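Local coordinates for cellulosomal scaffoldin adaptor protein B (Acetivibrio cellulolyticus, PDB 4UYP) that binds a type I cohesin of the anchoring scaffoldin ScaC through its calcium-binding dockerin domain, helping attach the cellulosome to the cell surface, at residues K1-G9 with F32-V43. The protein carries 2 engineered substitutions. Numbering follows the deposited sequence. Where two conformers were deposited one is given.
Sequences KFIYGDVDG and FPYEYGMLAADV. With CA (calcium ion), chain L; CA (calcium ion), chain K.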
loop_
_atom_site.group_PDB
_atom_site.type_symbol
_atom_site.label_atom_id
_atom_site.label_comp_id
_atom_site.label_asym_id
_atom_site.label_seq_id
_atom_site.Cartn_x
_atom_site.Cartn_y
_atom_site.Cartn_z
ATOM N N LYS B 1 -4.290 -14.352 29.138
ATOM C CA LYS B 1 -3.272 -15.462 29.135
ATOM C C LYS B 1 -3.022 -15.986 27.696
ATOM O O LYS B 1 -3.967 -16.348 26.975
ATOM C CB LYS B 1 -3.668 -16.648 30.052
ATOM C CG LYS B 1 -2.536 -17.629 30.388
ATOM C CD LYS B 1 -1.743 -17.205 31.620
ATOM C CE LYS B 1 -0.574 -16.252 31.319
ATOM N NZ LYS B 1 -0.994 -14.899 30.821
ATOM N N PHE B 2 -1.748 -16.011 27.291
ATOM C CA PHE B 2 -1.382 -16.628 26.025
ATOM C C PHE B 2 0.117 -16.958 26.089
ATOM O O PHE B 2 0.842 -16.402 26.942
ATOM C CB PHE B 2 -1.704 -15.653 24.830
ATOM C CG PHE B 2 -0.887 -14.394 24.834
ATOM C CD1 PHE B 2 -1.286 -13.230 25.524
ATOM C CD2 PHE B 2 0.355 -14.354 24.164
ATOM C CE1 PHE B 2 -0.479 -12.093 25.512
ATOM C CE2 PHE B 2 1.148 -13.254 24.216
ATOM C CZ PHE B 2 0.762 -12.105 24.857
ATOM N N ILE B 3 0.604 -17.822 25.189
ATOM C CA ILE B 3 2.049 -18.132 25.058
ATOM C C ILE B 3 2.625 -17.394 23.859
ATOM O O ILE B 3 2.036 -17.455 22.791
ATOM C CB ILE B 3 2.270 -19.650 24.844
ATOM C CG1 ILE B 3 1.657 -20.403 26.048
ATOM C CG2 ILE B 3 3.702 -20.040 24.496
ATOM C CD1 ILE B 3 1.288 -21.838 25.779
ATOM N N TYR B 4 3.685 -16.638 24.101
ATOM C CA TYR B 4 4.340 -15.901 22.978
ATOM C C TYR B 4 4.680 -16.968 21.904
ATOM O O TYR B 4 5.258 -18.004 22.199
ATOM C CB TYR B 4 5.556 -15.122 23.399
ATOM C CG TYR B 4 5.173 -13.828 24.089
ATOM C CD1 TYR B 4 4.604 -12.808 23.408
ATOM C CD2 TYR B 4 5.373 -13.741 25.474
ATOM C CE1 TYR B 4 4.222 -11.608 24.095
ATOM C CE2 TYR B 4 5.014 -12.590 26.154
ATOM C CZ TYR B 4 4.459 -11.579 25.455
ATOM O OH TYR B 4 4.160 -10.454 26.206
ATOM N N GLY B 5 4.395 -16.606 20.666
ATOM C CA GLY B 5 4.745 -17.569 19.573
ATOM C C GLY B 5 3.582 -18.420 19.169
ATOM O O GLY B 5 3.545 -18.960 18.069
ATOM N N ASP B 6 2.564 -18.542 20.044
ATOM C CA ASP B 6 1.486 -19.491 19.795
ATOM C C ASP B 6 0.307 -18.851 19.095
ATOM O O ASP B 6 -0.734 -18.547 19.645
ATOM C CB ASP B 6 0.975 -20.069 21.138
ATOM C CG ASP B 6 -0.094 -21.077 20.892
ATOM O OD1 ASP B 6 -0.254 -21.684 19.822
ATOM O OD2 ASP B 6 -0.890 -21.333 21.839
ATOM N N VAL B 7 0.523 -18.548 17.800
ATOM C CA VAL B 7 -0.366 -17.625 17.103
ATOM C C VAL B 7 -1.730 -18.277 16.739
ATOM O O VAL B 7 -2.696 -17.558 16.599
ATOM C CB VAL B 7 0.384 -17.007 15.853
ATOM C CG1 VAL B 7 1.889 -16.735 16.123
ATOM C CG2 VAL B 7 0.410 -17.951 14.754
ATOM N N ASP B 8 -1.768 -19.608 16.682
ATOM C CA ASP B 8 -3.021 -20.359 16.470
ATOM C C ASP B 8 -3.709 -20.727 17.775
ATOM O O ASP B 8 -4.802 -21.294 17.713
ATOM C CB ASP B 8 -2.911 -21.569 15.509
ATOM C CG ASP B 8 -2.022 -22.717 16.001
ATOM O OD1 ASP B 8 -1.603 -22.660 17.237
ATOM O OD2 ASP B 8 -1.799 -23.657 15.211
ATOM N N GLY B 9 -3.088 -20.395 18.906
ATOM C CA GLY B 9 -3.765 -20.585 20.240
ATOM C C GLY B 9 -3.903 -22.013 20.617
ATOM O O GLY B 9 -4.807 -22.312 21.422
ATOM N N PHE B 32 -5.688 -12.957 12.977
ATOM C CA PHE B 32 -5.471 -14.303 13.398
ATOM C C PHE B 32 -6.816 -14.863 14.039
ATOM O O PHE B 32 -7.439 -14.131 14.710
ATOM C CB PHE B 32 -4.305 -14.346 14.411
ATOM C CG PHE B 32 -2.962 -13.922 13.845
ATOM C CD1 PHE B 32 -2.214 -14.795 13.042
ATOM C CD2 PHE B 32 -2.474 -12.678 14.050
ATOM C CE1 PHE B 32 -0.972 -14.374 12.568
ATOM C CE2 PHE B 32 -1.218 -12.259 13.551
ATOM C CZ PHE B 32 -0.484 -13.130 12.784
ATOM N N PRO B 33 -7.273 -16.083 13.684
ATOM C CA PRO B 33 -8.249 -16.903 14.450
ATOM C C PRO B 33 -7.580 -17.562 15.730
ATOM O O PRO B 33 -7.383 -18.795 15.927
ATOM C CB PRO B 33 -8.739 -17.944 13.471
ATOM C CG PRO B 33 -7.648 -18.074 12.468
ATOM C CD PRO B 33 -6.779 -16.816 12.501
ATOM N N TYR B 34 -7.202 -16.657 16.569
ATOM C CA TYR B 34 -7.034 -16.903 17.996
ATOM C C TYR B 34 -7.176 -15.545 18.543
ATOM O O TYR B 34 -6.670 -14.548 17.990
ATOM C CB TYR B 34 -5.626 -17.367 18.244
ATOM C CG TYR B 34 -5.194 -17.456 19.661
ATOM C CD1 TYR B 34 -6.090 -17.818 20.695
ATOM C CD2 TYR B 34 -3.839 -17.215 20.013
ATOM C CE1 TYR B 34 -5.645 -17.910 21.980
ATOM C CE2 TYR B 34 -3.386 -17.357 21.309
ATOM C CZ TYR B 34 -4.296 -17.709 22.277
ATOM O OH TYR B 34 -3.775 -17.895 23.530
ATOM N N GLU B 35 -7.957 -15.476 19.634
ATOM C CA GLU B 35 -8.239 -14.220 20.298
ATOM C C GLU B 35 -6.995 -13.359 20.665
ATOM O O GLU B 35 -6.966 -12.147 20.625
ATOM C CB GLU B 35 -9.055 -14.671 21.555
ATOM C CG GLU B 35 -9.088 -13.687 22.640
ATOM C CD GLU B 35 -10.100 -14.144 23.691
ATOM O OE1 GLU B 35 -10.031 -15.308 24.131
ATOM O OE2 GLU B 35 -10.967 -13.334 23.965
ATOM N N TYR B 36 -5.912 -14.057 21.012
ATOM C CA TYR B 36 -4.630 -13.436 21.351
ATOM C C TYR B 36 -3.522 -13.620 20.274
ATOM O O TYR B 36 -2.340 -13.453 20.624
ATOM C CB TYR B 36 -4.062 -13.899 22.740
ATOM C CG TYR B 36 -4.994 -13.551 23.898
ATOM C CD1 TYR B 36 -5.099 -12.242 24.360
ATOM C CD2 TYR B 36 -5.851 -14.535 24.400
ATOM C CE1 TYR B 36 -5.971 -11.930 25.395
ATOM C CE2 TYR B 36 -6.765 -14.222 25.435
ATOM C CZ TYR B 36 -6.815 -12.935 25.867
ATOM O OH TYR B 36 -7.690 -12.619 26.890
ATOM N N GLY B 37 -3.951 -13.917 19.038
ATOM C CA GLY B 37 -2.895 -14.247 17.977
ATOM C C GLY B 37 -2.081 -13.031 17.719
ATOM O O GLY B 37 -0.863 -13.171 17.459
ATOM N N MET B 38 -2.631 -11.821 17.656
ATOM C CA MET B 38 -1.813 -10.673 17.354
ATOM C C MET B 38 -0.717 -10.422 18.392
ATOM O O MET B 38 0.447 -10.200 18.059
ATOM C CB MET B 38 -2.716 -9.439 17.118
ATOM C CG MET B 38 -1.967 -8.274 16.537
ATOM S SD MET B 38 -1.906 -8.270 14.739
ATOM C CE MET B 38 -1.676 -9.969 14.409
ATOM N N LEU B 39 -1.063 -10.478 19.700
ATOM C CA LEU B 39 -0.083 -10.278 20.710
ATOM C C LEU B 39 0.918 -11.467 20.708
ATOM O O LEU B 39 2.139 -11.281 20.936
ATOM C CB LEU B 39 -0.785 -10.305 22.074
ATOM C CG LEU B 39 -1.080 -8.947 22.711
ATOM C CD1 LEU B 39 -0.832 -7.662 21.942
ATOM C CD2 LEU B 39 -2.489 -9.078 23.323
ATOM N N ALA B 40 0.430 -12.689 20.450
ATOM C CA ALA B 40 1.319 -13.854 20.468
ATOM C C ALA B 40 2.320 -13.778 19.279
ATOM O O ALA B 40 3.422 -14.300 19.384
ATOM C CB ALA B 40 0.537 -15.146 20.431
ATOM N N ALA B 41 1.855 -13.193 18.201
ATOM C CA ALA B 41 2.743 -13.165 17.005
ATOM C C ALA B 41 3.880 -12.162 17.167
ATOM O O ALA B 41 4.893 -12.247 16.471
ATOM C CB ALA B 41 1.892 -12.730 15.798
ATOM N N ASP B 42 3.720 -11.118 17.972
ATOM C CA ASP B 42 4.673 -10.047 18.043
ATOM C C ASP B 42 5.818 -10.454 19.030
ATOM O O ASP B 42 5.941 -9.845 20.140
ATOM C CB ASP B 42 3.998 -8.684 18.448
ATOM C CG ASP B 42 4.981 -7.580 18.508
ATOM O OD1 ASP B 42 6.074 -7.602 17.828
ATOM O OD2 ASP B 42 4.713 -6.581 19.220
ATOM N N VAL B 43 6.629 -11.394 18.597
ATOM C CA VAL B 43 7.581 -11.980 19.528
ATOM C C VAL B 43 8.771 -11.068 19.743
ATOM O O VAL B 43 9.544 -11.337 20.710
ATOM C CB VAL B 43 7.965 -13.395 19.114
ATOM C CG1 VAL B 43 6.793 -14.330 19.179
ATOM C CG2 VAL B 43 8.482 -13.468 17.662
HETATM CA CA CA L . 0.509 -23.065 18.101
HETATM CA CA CA K . 7.257 -7.453 15.900
HETATM O O HOH W 1 -5.286 -17.916 25.577
HETATM O O HOH W 2 -1.417 -19.461 23.810
HETATM O O HOH W 3 0.485 -24.645 16.284
HETATM O O HOH W 4 9.022 -6.897 14.344
#
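Gly9 CA sits over the centre of the Tyr34 ring, 3.2 Å from its centroid, in a tight CH-pi contact. Tyr36 N covers the opposite face, so the ring is sandwiched between backbone atoms. The Tyr34 side chain reaches this place with CG anti to its own N (chi1 170°). Its OH meets water 2 at 2.8 Å, and this water also donates to Asp6 OD2, which takes a further hydrogen bond from Gly11 N. The water links the Tyr34 hydroxyl to the carboxylate of Asp6, whose OD1 binds a calcium ion. Asp8 OD1 binds the same ion. Asn10, Ser12 and Asp17 complete the protein ligands of that EF-hand-like loop.

Phe2 packs on the short helix 37-41. Leu39 CB lies over one face of its ring, 4.1 Å from the centroid. Phe2 CD2 reaches Ala40 CB at 3.8 Å, while the Tyr36 ring runs nearly parallel but slid aside. One direct hydrogen bond joins the segments, Gly5 N to Ala40 O (2.8 Å, 155° at the hydrogen).

Asp42, just after helix 37-41, binds the second calcium ion, so the helix that carries this packing runs into the second calcium loop. Val7 lies between Ala41 and helix 15-26, whereas Val43 leans on helix 51-61.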